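PDB 3MCU: dipicolinate synthase, B chain from Bacillus cereus, which probably catalyses, together with its partner subunit DpaA, the NADP-dependent oxidation of dihydrodipicolinate to dipicolinate during sporulation. Local coordinates for residues 26-31 / 173-178; 149-154 / 179-184; 156-159 / 165-168. One frame throughout, in Å; residues are numbered along the deposited sequence.

Contact 1: residues 26-31 / 173-178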
ATOM      1  N   LEU D  26     -27.828 -16.088 -14.833  1.00 46.86           N
ATOM      2  CA  LEU D  26     -28.894 -15.117 -15.055  1.00 47.87           C
ATOM      3  C   LEU D  26     -30.239 -15.829 -14.952  1.00 46.79           C
ATOM      4  O   LEU D  26     -31.144 -15.388 -14.244  1.00 43.63           O
ATOM      5  CB  LEU D  26     -28.756 -14.463 -16.428  1.00 47.80           C
ATOM      6  CG  LEU D  26     -27.461 -13.683 -16.667  1.00 54.90           C
ATOM      7  CD1 LEU D  26     -27.437 -13.101 -18.073  1.00 60.60           C
ATOM      8  CD2 LEU D  26     -27.275 -12.589 -15.627  1.00 43.67           C
ATOM      9  N   GLU D  27     -30.340 -16.952 -15.658  1.00 49.55           N
ATOM     10  CA  GLU D  27     -31.546 -17.769 -15.668  1.00 50.80           C
ATOM     11  C   GLU D  27     -31.915 -18.238 -14.262  1.00 46.14           C
ATOM     12  O   GLU D  27     -33.080 -18.212 -13.880  1.00 46.11           O
ATOM     13  CB  GLU D  27     -31.363 -18.967 -16.611  1.00 55.01           C
ATOM     14  CG  GLU D  27     -32.635 -19.398 -17.322  1.00 62.32           C
ATOM     15  CD  GLU D  27     -32.514 -19.359 -18.843  1.00 71.30           C
ATOM     16  OE1 GLU D  27     -33.571 -19.356 -19.525  1.00 69.28           O
ATOM     17  OE2 GLU D  27     -31.366 -19.336 -19.353  1.00 71.08           O
ATOM     18  N   LYS D  28     -30.920 -18.658 -13.486  1.00 45.80           N
ATOM     19  CA  LYS D  28     -31.175 -19.045 -12.101  1.00 46.82           C
ATOM     20  C   LYS D  28     -31.781 -17.881 -11.326  1.00 41.77           C
ATOM     21  O   LYS D  28     -32.852 -18.018 -10.736  1.00 41.49           O
ATOM     22  CB  LYS D  28     -29.900 -19.522 -11.404  1.00 45.84           C
ATOM     23  CG  LYS D  28     -29.564 -20.977 -11.622  1.00 48.39           C
ATOM     24  CD  LYS D  28     -28.532 -21.459 -10.603  1.00 51.35           C
ATOM     25  CE  LYS D  28     -29.037 -21.292  -9.166  1.00 50.98           C
ATOM     26  NZ  LYS D  28     -28.112 -21.926  -8.176  1.00 45.64           N
ATOM     27  N   LEU D  29     -31.095 -16.738 -11.345  1.00 39.55           N
ATOM     28  CA  LEU D  29     -31.547 -15.557 -10.604  1.00 40.07           C
ATOM     29  C   LEU D  29     -32.987 -15.168 -10.930  1.00 38.81           C
ATOM     30  O   LEU D  29     -33.772 -14.910 -10.029  1.00 35.90           O
ATOM     31  CB  LEU D  29     -30.593 -14.367 -10.797  1.00 36.29           C
ATOM     32  CG  LEU D  29     -29.234 -14.575 -10.111  1.00 37.13           C
ATOM     33  CD1 LEU D  29     -28.201 -13.509 -10.487  1.00 35.93           C
ATOM     34  CD2 LEU D  29     -29.435 -14.641  -8.605  1.00 34.77           C
ATOM     35  N   ILE D  30     -33.330 -15.144 -12.214  1.00 41.06           N
ATOM     36  CA  ILE D  30     -34.685 -14.790 -12.612  1.00 41.04           C
ATOM     37  C   ILE D  30     -35.698 -15.850 -12.193  1.00 43.83           C
ATOM     38  O   ILE D  30     -36.748 -15.520 -11.645  1.00 41.98           O
ATOM     39  CB  ILE D  30     -34.801 -14.451 -14.121  1.00 46.07           C
ATOM     40  CG1 ILE D  30     -34.234 -15.574 -14.985  1.00 49.27           C
ATOM     41  CG2 ILE D  30     -34.093 -13.123 -14.433  1.00 43.20           C
ATOM     42  CD1 ILE D  30     -35.254 -16.651 -15.358  1.00 57.71           C
ATOM     43  N   ALA D  31     -35.369 -17.118 -12.417  1.00 44.87           N
ATOM     44  CA  ALA D  31     -36.236 -18.206 -11.978  1.00 46.41           C
ATOM     45  C   ALA D  31     -36.482 -18.081 -10.484  1.00 45.13           C
ATOM     46  O   ALA D  31     -37.519 -18.500  -9.973  1.00 48.20           O
ATOM     47  CB  ALA D  31     -35.608 -19.573 -12.313  1.00 48.25           C
ATOM     48  N   LEU D 173     -21.379 -21.730  -6.853  1.00 29.04           N
ATOM     49  CA  LEU D 173     -21.779 -21.206  -5.557  1.00 27.87           C
ATOM     50  C   LEU D 173     -22.187 -19.733  -5.630  1.00 26.68           C
ATOM     51  O   LEU D 173     -22.330 -19.081  -4.594  1.00 28.70           O
ATOM     52  CB  LEU D 173     -20.661 -21.401  -4.526  1.00 26.92           C
ATOM     53  CG  LEU D 173     -20.249 -22.846  -4.225  1.00 28.54           C
ATOM     54  CD1 LEU D 173     -19.229 -22.907  -3.099  1.00 25.95           C
ATOM     55  CD2 LEU D 173     -21.474 -23.700  -3.889  1.00 30.27           C
ATOM     56  N   LEU D 174     -22.371 -19.210  -6.843  1.00 26.51           N
ATOM     57  CA  LEU D 174     -22.699 -17.787  -7.036  1.00 28.40           C
ATOM     58  C   LEU D 174     -23.972 -17.360  -6.294  1.00 30.61           C
ATOM     59  O   LEU D 174     -23.974 -16.398  -5.507  1.00 26.49           O
ATOM     60  CB  LEU D 174     -22.811 -17.453  -8.526  1.00 29.83           C
ATOM     61  CG  LEU D 174     -22.994 -15.997  -8.979  1.00 33.37           C
ATOM     62  CD1 LEU D 174     -22.423 -15.775 -10.374  1.00 35.41           C
ATOM     63  CD2 LEU D 174     -24.454 -15.596  -8.948  1.00 35.69           C
ATOM     64  N   GLU D 175     -25.053 -18.085  -6.547  1.00 30.55           N
ATOM     65  CA  GLU D 175     -26.336 -17.781  -5.925  1.00 33.14           C
ATOM     66  C   GLU D 175     -26.288 -17.915  -4.403  1.00 29.49           C
ATOM     67  O   GLU D 175     -26.830 -17.103  -3.695  1.00 31.23           O
ATOM     68  CB  GLU D 175     -27.446 -18.642  -6.538  1.00 35.52           C
ATOM     69  CG  GLU D 175     -27.724 -18.331  -8.024  1.00 38.52           C
ATOM     70  CD  GLU D 175     -26.703 -18.944  -9.014  1.00 43.42           C
ATOM     71  OE1 GLU D 175     -26.739 -18.563 -10.213  1.00 45.10           O
ATOM     72  OE2 GLU D 175     -25.869 -19.800  -8.610  1.00 41.18           O
ATOM     73  N   ASP D 176     -25.613 -18.929  -3.892  1.00 30.39           N
ATOM     74  CA  ASP D 176     -25.457 -19.049  -2.447  1.00 31.29           C
ATOM     75  C   ASP D 176     -24.721 -17.863  -1.851  1.00 30.96           C
ATOM     76  O   ASP D 176     -25.003 -17.443  -0.730  1.00 30.72           O
ATOM     77  CB  ASP D 176     -24.695 -20.321  -2.100  1.00 32.76           C
ATOM     78  CG  ASP D 176     -25.544 -21.549  -2.250  1.00 38.26           C
ATOM     79  OD1 ASP D 176     -24.971 -22.652  -2.381  1.00 36.16           O
ATOM     80  OD2 ASP D 176     -26.791 -21.391  -2.240  1.00 38.78           O
ATOM     81  N   THR D 177     -23.749 -17.348  -2.599  1.00 29.06           N
ATOM     82  CA  THR D 177     -22.953 -16.227  -2.140  1.00 26.32           C
ATOM     83  C   THR D 177     -23.773 -14.939  -2.079  1.00 24.98           C
ATOM     84  O   THR D 177     -23.716 -14.203  -1.085  1.00 23.85           O
ATOM     85  CB  THR D 177     -21.711 -16.026  -3.020  1.00 22.92           C
ATOM     86  OG1 THR D 177     -20.975 -17.260  -3.083  1.00 22.41           O
ATOM     87  CG2 THR D 177     -20.827 -14.886  -2.461  1.00 19.22           C
ATOM     88  N   VAL D 178     -24.534 -14.650  -3.127  1.00 23.36           N
ATOM     89  CA  VAL D 178     -25.331 -13.442  -3.048  1.00 27.32           C
ATOM     90  C   VAL D 178     -26.462 -13.534  -2.007  1.00 27.02           C
ATOM     91  O   VAL D 178     -26.825 -12.535  -1.422  1.00 26.89           O
ATOM     92  CB  VAL D 178     -25.786 -12.868  -4.424  1.00 30.34           C
ATOM     93  CG1 VAL D 178     -25.074 -13.540  -5.581  1.00 26.01           C
ATOM     94  CG2 VAL D 178     -27.308 -12.851  -4.558  1.00 29.19           C
TER

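Contact 2: residues 149-154 / 179-184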
ATOM      1  N   ASN D 149     -18.771  -4.183   2.615  1.00 18.04           N
ATOM      2  CA  ASN D 149     -19.753  -4.478   1.593  1.00 17.82           C
ATOM      3  C   ASN D 149     -19.225  -5.229   0.368  1.00 18.33           C
ATOM      4  O   ASN D 149     -19.890  -5.288  -0.670  1.00 18.50           O
ATOM      5  CB  ASN D 149     -20.474  -3.209   1.192  1.00 18.35           C
ATOM      6  CG  ASN D 149     -21.021  -2.467   2.393  1.00 22.33           C
ATOM      7  OD1 ASN D 149     -21.652  -3.061   3.277  1.00 22.05           O
ATOM      8  ND2 ASN D 149     -20.762  -1.170   2.449  1.00 20.72           N
ATOM      9  N   ILE D 150     -18.055  -5.833   0.490  1.00 15.48           N
ATOM     10  CA  ILE D 150     -17.575  -6.641  -0.613  1.00 18.34           C
ATOM     11  C   ILE D 150     -17.495  -8.109  -0.239  1.00 18.39           C
ATOM     12  O   ILE D 150     -16.940  -8.458   0.800  1.00 19.40           O
ATOM     13  CB  ILE D 150     -16.238  -6.112  -1.196  1.00 18.23           C
ATOM     14  CG1 ILE D 150     -16.502  -4.748  -1.824  1.00 15.01           C
ATOM     15  CG2 ILE D 150     -15.714  -7.113  -2.240  1.00 16.34           C
ATOM     16  CD1 ILE D 150     -15.312  -3.872  -2.004  1.00 18.87           C
ATOM     17  N   TYR D 151     -18.067  -8.966  -1.081  1.00 17.78           N
ATOM     18  CA  TYR D 151     -18.087 -10.393  -0.803  1.00 18.09           C
ATOM     19  C   TYR D 151     -17.543 -11.229  -1.958  1.00 19.08           C
ATOM     20  O   TYR D 151     -17.633 -10.839  -3.115  1.00 18.47           O
ATOM     21  CB  TYR D 151     -19.508 -10.838  -0.419  1.00 19.27           C
ATOM     22  CG  TYR D 151     -20.060 -10.010   0.726  1.00 20.07           C
ATOM     23  CD1 TYR D 151     -19.793 -10.350   2.052  1.00 21.47           C
ATOM     24  CD2 TYR D 151     -20.814  -8.876   0.481  1.00 17.84           C
ATOM     25  CE1 TYR D 151     -20.275  -9.590   3.100  1.00 21.22           C
ATOM     26  CE2 TYR D 151     -21.295  -8.098   1.533  1.00 20.04           C
ATOM     27  CZ  TYR D 151     -21.017  -8.461   2.832  1.00 21.97           C
ATOM     28  OH  TYR D 151     -21.502  -7.703   3.876  1.00 25.19           O
ATOM     29  N   PHE D 152     -17.002 -12.398  -1.633  1.00 18.36           N
ATOM     30  CA  PHE D 152     -16.420 -13.263  -2.640  1.00 19.23           C
ATOM     31  C   PHE D 152     -17.150 -14.583  -2.786  1.00 19.25           C
ATOM     32  O   PHE D 152     -17.547 -15.207  -1.797  1.00 20.44           O
ATOM     33  CB  PHE D 152     -14.931 -13.509  -2.344  1.00 19.59           C
ATOM     34  CG  PHE D 152     -14.056 -12.344  -2.681  1.00 19.57           C
ATOM     35  CD1 PHE D 152     -14.146 -11.164  -1.960  1.00 22.67           C
ATOM     36  CD2 PHE D 152     -13.134 -12.424  -3.702  1.00 19.68           C
ATOM     37  CE1 PHE D 152     -13.333 -10.089  -2.266  1.00 21.97           C
ATOM     38  CE2 PHE D 152     -12.329 -11.355  -4.013  1.00 21.38           C
ATOM     39  CZ  PHE D 152     -12.421 -10.191  -3.297  1.00 20.19           C
ATOM     40  N   VAL D 153     -17.354 -14.993  -4.028  1.00 18.76           N
ATOM     41  CA  VAL D 153     -17.755 -16.361  -4.281  1.00 20.45           C
ATOM     42  C   VAL D 153     -16.540 -17.198  -3.879  1.00 21.09           C
ATOM     43  O   VAL D 153     -15.410 -16.878  -4.281  1.00 19.61           O
ATOM     44  CB  VAL D 153     -18.093 -16.566  -5.769  1.00 22.77           C
ATOM     45  CG1 VAL D 153     -18.519 -18.028  -6.036  1.00 23.15           C
ATOM     46  CG2 VAL D 153     -19.185 -15.588  -6.209  1.00 18.08           C
ATOM     47  N   PRO D 154     -16.747 -18.240  -3.051  1.00 22.67           N
ATOM     48  CA  PRO D 154     -15.604 -19.064  -2.616  1.00 22.39           C
ATOM     49  C   PRO D 154     -14.702 -19.442  -3.784  1.00 20.72           C
ATOM     50  O   PRO D 154     -15.194 -19.752  -4.878  1.00 21.21           O
ATOM     51  CB  PRO D 154     -16.280 -20.311  -2.020  1.00 24.42           C
ATOM     52  CG  PRO D 154     -17.612 -19.786  -1.509  1.00 22.54           C
ATOM     53  CD  PRO D 154     -18.029 -18.742  -2.515  1.00 21.16           C
ATOM     54  N   LEU D 179     -26.967 -14.738  -1.744  1.00 29.66           N
ATOM     55  CA  LEU D 179     -27.956 -14.929  -0.684  1.00 31.34           C
ATOM     56  C   LEU D 179     -27.396 -14.532   0.674  1.00 31.97           C
ATOM     57  O   LEU D 179     -28.067 -13.860   1.455  1.00 30.88           O
ATOM     58  CB  LEU D 179     -28.447 -16.375  -0.638  1.00 32.38           C
ATOM     59  CG  LEU D 179     -29.648 -16.686  -1.526  1.00 38.71           C
ATOM     60  CD1 LEU D 179     -29.888 -18.207  -1.659  1.00 38.60           C
ATOM     61  CD2 LEU D 179     -30.876 -15.967  -0.975  1.00 37.40           C
ATOM     62  N   GLU D 180     -26.162 -14.949   0.956  1.00 31.77           N
ATOM     63  CA  GLU D 180     -25.502 -14.543   2.199  1.00 30.35           C
ATOM     64  C   GLU D 180     -25.182 -13.044   2.203  1.00 27.46           C
ATOM     65  O   GLU D 180     -25.287 -12.383   3.239  1.00 29.27           O
ATOM     66  CB  GLU D 180     -24.218 -15.353   2.438  1.00 29.82           C
ATOM     67  CG  GLU D 180     -24.424 -16.840   2.751  1.00 30.81           C
ATOM     68  CD  GLU D 180     -25.449 -17.099   3.862  1.00 40.02           C
ATOM     69  OE1 GLU D 180     -25.264 -16.585   4.991  1.00 41.39           O
ATOM     70  OE2 GLU D 180     -26.437 -17.837   3.598  1.00 45.26           O
ATOM     71  N   ALA D 181     -24.771 -12.517   1.052  1.00 24.43           N
ATOM     72  CA  ALA D 181     -24.353 -11.117   0.979  1.00 25.37           C
ATOM     73  C   ALA D 181     -25.522 -10.179   1.242  1.00 24.05           C
ATOM     74  O   ALA D 181     -25.338  -9.146   1.852  1.00 23.26           O
ATOM     75  CB  ALA D 181     -23.694 -10.783  -0.382  1.00 20.07           C
ATOM     76  N   LEU D 182     -26.714 -10.533   0.767  1.00 24.01           N
ATOM     77  CA  LEU D 182     -27.908  -9.722   1.041  1.00 27.36           C
ATOM     78  C   LEU D 182     -28.210  -9.609   2.536  1.00 27.52           C
ATOM     79  O   LEU D 182     -28.871  -8.667   2.970  1.00 30.44           O
ATOM     80  CB  LEU D 182     -29.120 -10.269   0.288  1.00 28.29           C
ATOM     81  CG  LEU D 182     -28.968 -10.164  -1.234  1.00 28.09           C
ATOM     82  CD1 LEU D 182     -29.878 -11.167  -1.971  1.00 25.98           C
ATOM     83  CD2 LEU D 182     -29.201  -8.700  -1.670  1.00 24.25           C
ATOM     84  N   GLN D 183     -27.720 -10.568   3.315  1.00 28.87           N
ATOM     85  CA  GLN D 183     -27.796 -10.514   4.772  1.00 29.12           C
ATOM     86  C   GLN D 183     -26.542  -9.917   5.373  1.00 30.88           C
ATOM     87  O   GLN D 183     -26.367  -9.914   6.598  1.00 31.00           O
ATOM     88  CB  GLN D 183     -27.955 -11.920   5.335  1.00 33.36           C
ATOM     89  CG  GLN D 183     -29.165 -12.655   4.823  1.00 35.46           C
ATOM     90  CD  GLN D 183     -29.237 -14.056   5.376  1.00 45.75           C
ATOM     91  OE1 GLN D 183     -29.661 -14.259   6.513  1.00 57.45           O
ATOM     92  NE2 GLN D 183     -28.812 -15.036   4.581  1.00 43.67           N
ATOM     93  N   GLY D 184     -25.646  -9.447   4.513  1.00 28.12           N
ATOM     94  CA  GLY D 184     -24.369  -8.921   4.971  1.00 27.88           C
ATOM     95  C   GLY D 184     -23.395  -9.951   5.528  1.00 27.83           C
ATOM     96  O   GLY D 184     -22.593  -9.639   6.411  1.00 27.34           O
TER

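Contact 3: residues 156-159 / 165-168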
ATOM      1  N   GLY D 156     -10.326 -20.613  -5.131  1.00 20.21           N
ATOM      2  CA  GLY D 156      -9.040 -21.227  -4.845  1.00 21.88           C
ATOM      3  C   GLY D 156      -8.223 -21.490  -6.096  1.00 22.10           C
ATOM      4  O   GLY D 156      -8.574 -21.042  -7.180  1.00 19.88           O
ATOM      5  N   GLN D 157      -7.134 -22.238  -5.941  1.00 23.80           N
ATOM      6  CA  GLN D 157      -6.322 -22.651  -7.079  1.00 25.22           C
ATOM      7  C   GLN D 157      -7.068 -23.660  -7.959  1.00 25.95           C
ATOM      8  O   GLN D 157      -7.588 -24.653  -7.462  1.00 25.05           O
ATOM      9  CB  GLN D 157      -5.009 -23.242  -6.580  1.00 25.43           C
ATOM     10  CG  GLN D 157      -4.188 -22.239  -5.782  1.00 26.70           C
ATOM     11  CD  GLN D 157      -2.859 -22.803  -5.320  1.00 26.36           C
ATOM     12  OE1 GLN D 157      -2.757 -23.336  -4.219  1.00 27.43           O
ATOM     13  NE2 GLN D 157      -1.833 -22.685  -6.162  1.00 24.93           N
ATOM     14  N   ASP D 158      -7.137 -23.375  -9.259  1.00 26.12           N
ATOM     15  CA  ASP D 158      -7.800 -24.250 -10.223  1.00 27.04           C
ATOM     16  C   ASP D 158      -6.797 -25.138 -10.956  1.00 29.97           C
ATOM     17  O   ASP D 158      -7.184 -26.062 -11.651  1.00 31.39           O
ATOM     18  CB  ASP D 158      -8.571 -23.439 -11.268  1.00 26.19           C
ATOM     19  CG  ASP D 158      -7.689 -22.411 -12.002  1.00 28.16           C
ATOM     20  OD1 ASP D 158      -7.849 -22.245 -13.229  1.00 27.88           O
ATOM     21  OD2 ASP D 158      -6.850 -21.745 -11.355  1.00 29.72           O
ATOM     22  N   ALA D 159      -5.516 -24.832 -10.823  1.00 29.36           N
ATOM     23  CA  ALA D 159      -4.480 -25.564 -11.552  1.00 33.53           C
ATOM     24  C   ALA D 159      -3.113 -25.319 -10.924  1.00 28.97           C
ATOM     25  O   ALA D 159      -2.277 -24.646 -11.499  1.00 26.77           O
ATOM     26  CB  ALA D 159      -4.474 -25.161 -13.029  1.00 31.31           C
ATOM     27  N   ASN D 165       0.009 -19.537  -9.820  1.00 28.46           N
ATOM     28  CA  ASN D 165      -0.494 -18.348  -9.124  1.00 30.14           C
ATOM     29  C   ASN D 165      -1.978 -18.077  -9.391  1.00 28.16           C
ATOM     30  O   ASN D 165      -2.500 -17.049  -8.973  1.00 24.83           O
ATOM     31  CB  ASN D 165       0.342 -17.105  -9.437  1.00 27.48           C
ATOM     32  CG  ASN D 165       1.731 -17.144  -8.780  1.00 30.80           C
ATOM     33  OD1 ASN D 165       2.011 -17.988  -7.926  1.00 31.20           O
ATOM     34  ND2 ASN D 165       2.602 -16.222  -9.181  1.00 28.52           N
ATOM     35  N   SER D 166      -2.647 -19.011 -10.074  1.00 26.17           N
ATOM     36  CA  SER D 166      -4.044 -18.814 -10.470  1.00 25.78           C
ATOM     37  C   SER D 166      -5.083 -19.131  -9.379  1.00 25.31           C
ATOM     38  O   SER D 166      -4.970 -20.119  -8.649  1.00 25.18           O
ATOM     39  CB  SER D 166      -4.363 -19.586 -11.750  1.00 26.85           C
ATOM     40  OG  SER D 166      -5.675 -19.294 -12.218  1.00 25.13           O
HETATM   41  N   MSE D 167      -6.089 -18.268  -9.265  1.00 24.13           N
HETATM   42  CA  MSE D 167      -7.257 -18.571  -8.450  1.00 22.13           C
HETATM   43  C   MSE D 167      -8.536 -18.147  -9.157  1.00 23.24           C
HETATM   44  O   MSE D 167      -8.543 -17.181  -9.914  1.00 23.52           O
HETATM   45  CB  MSE D 167      -7.151 -17.993  -7.037  1.00 22.39           C
HETATM   46  CG  MSE D 167      -5.987 -18.604  -6.241  1.00 23.17           C
HETATM   47 SE   MSE D 167      -6.113 -18.274  -4.322  1.00 39.09          SE
HETATM   48  CE  MSE D 167      -6.046 -16.322  -4.380  1.00 29.75           C
ATOM     49  N   VAL D 168      -9.600 -18.905  -8.916  1.00 21.60           N
ATOM     50  CA  VAL D 168     -10.830 -18.834  -9.676  1.00 22.76           C
ATOM     51  C   VAL D 168     -11.958 -19.269  -8.748  1.00 21.90           C
ATOM     52  O   VAL D 168     -11.808 -20.206  -7.966  1.00 19.63           O
ATOM     53  CB  VAL D 168     -10.800 -19.797 -10.879  1.00 24.80           C
ATOM     54  CG1 VAL D 168     -12.127 -19.772 -11.627  1.00 25.08           C
ATOM     55  CG2 VAL D 168      -9.644 -19.460 -11.830  1.00 24.13           C
TER
HETATM   56  O   HOH W   1      -3.766 -22.571  -9.617  1.00 23.64           O

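Contact 1: residues 26-31 / 173-178
Helices 23-31 and 174-181 lie beside each other against the central sheet, and the bridge between them is K28 reaching across to E175. The nearest CA atoms across the pair, those of L29 and E175, are 7.3 Å apart. K28 does more than offer its tip. Its aliphatic chain crosses the glutamate obliquely: CD of K28 sits 3.4 Å from OE1 of E175, and CE of K28 is 3.3 Å from CD of E175, the carboxylate carbon. The turn at K28 chi3 (59°) brings NZ round to OE2 of E175, where a salt bridge of 3.1 Å forms, although as a hydrogen bond it is weak. E175 is itself bent at chi2 (78°), which folds its carboxylate beside the lysine. The other oxygen, OE1, is taken by ND1 of H25, one turn before L29, so both oxygens of this buried acid have a partner on the first helix. The nearby ammonium group, and the position of E175 in the first turn of its helix, would both tend to stabilise a negative charge.

In the fold, this is packing on a Rossmann-like sheet whose parallel strands run in the order 35-40, 7-12, 87-94, 124-130, 150-156. L29 and L174 both rest on F10 of strand 7-12, while L29 also touches V36 of the neighbouring strand. Beneath the charged pair, L29 brings CD2 to 4.1 Å from CG of E175. Helix 174-181 starts at L173, the N-cap residue. The carbonyl oxygen of L173 receives both N and OG1 of T177, with OG1 at 2.7 Å and above the carbonyl plane.

Contact 2: residues 149-154 / 179-184
Y151, on strand 150-156 of the sheet, packs its ring against A181 and G184, where helix 174-181 ends in a Schellman motif. Backbone bonds from Y151 to V124 and L126 join its strand to strand 124-130, and the ring stands out from it toward the helix end.

Going along the second segment, L179 turns its side chain to L3, and its carbonyl oxygen takes a weak, long bond from NE2 of Q183, so the glutamine folds back over the last turn. E180 contributes its carbonyl oxygen, which receives the N of Q183, again weakly. A181 is the residue that meets the ring. Its CB lies 3.6 Å from CD2 of Y151, and its CA is over one face, 4.2 Å above the ring plane and offset toward the rim. The small methyl lets helix and strand come close, with 6.6 Å between the CA of A181 and the CA of Y151; it also touches V125 of strand 124-130. L182 leans away from the ring and meets L3. Between A181 and G184 runs a type I turn, closed by the bond from N of G184 to O of A181 at 2.7 Å.

K148 of a second subunit makes a cation-pi contact with the Y151 ring, so this helix-strand junction also takes part in the assembly. G184 leaves the helix with a phi of 70°, its backbone lying close to the phenol oxygen: the OH of Y151 is 3.3 Å from CA of G184.

Contact 3: residues 156-159 / 165-168
D158 leans out of the loop after strand 150-156 onto S166 and V168. Starting at CB, the first neighbour is CG2 of V168 at 4.2 Å; the same methyl lies closer to the carboxylate, 3.5 Å from CG of D158. With CG set between the backbone N and the carbonyl carbon (chi1 56°), the carboxylate turns over to the second segment. OD1 passes the methyl too and has its charged partner in K163, with which it makes a salt bridge. OD2 accepts the hydroxyl OG of S166 at 2.9 Å through its syn lone pair, the side facing OD1.

Behind the acid the backbones are stitched together. N of G156 gives a 3.2 Å bond to O of V168, and N of V168 returns one of 2.9 Å to O of G156. Next along, the chains draw closer, CA of Q157 pointing its hydrogen at O of S166; beyond that they part, and a water bridges N of A159 and that same oxygen. Q157 carries its OE1 outward to the backbone N of V191 of a fourth subunit, and M167 packs on M142 of that subunit.

G156 and V168 are a hydrogen-bonded antiparallel pair at the loop end of a beta hairpin, in which strand 167-169 doubles back beside strand 150-156 in an otherwise parallel Rossmann-like sheet.

How the contacts relate
Contacts 1 and 2 share helix 174-181: its start is tied to helix 23-31 in contact 1, its end to strand 150-156 in contact 2. They meet directly, since T177 packs on V153 and P154. All three are buried, with exposed K28 and G184 at the edges of contacts 1 and 2; contact 3 has its centre about 17 Å from the chain centre, at the far end of strand 150-156 and in the loop that follows, and joins it to strand 167-169. The chemistry differs: a salt bridge with one leucine methyl beside it, ring-on-methyl packing at a helix end, then backbone pairing with an acid and water. Contacts 2 and 3 border other subunits, whereas no other chain touches contact 1.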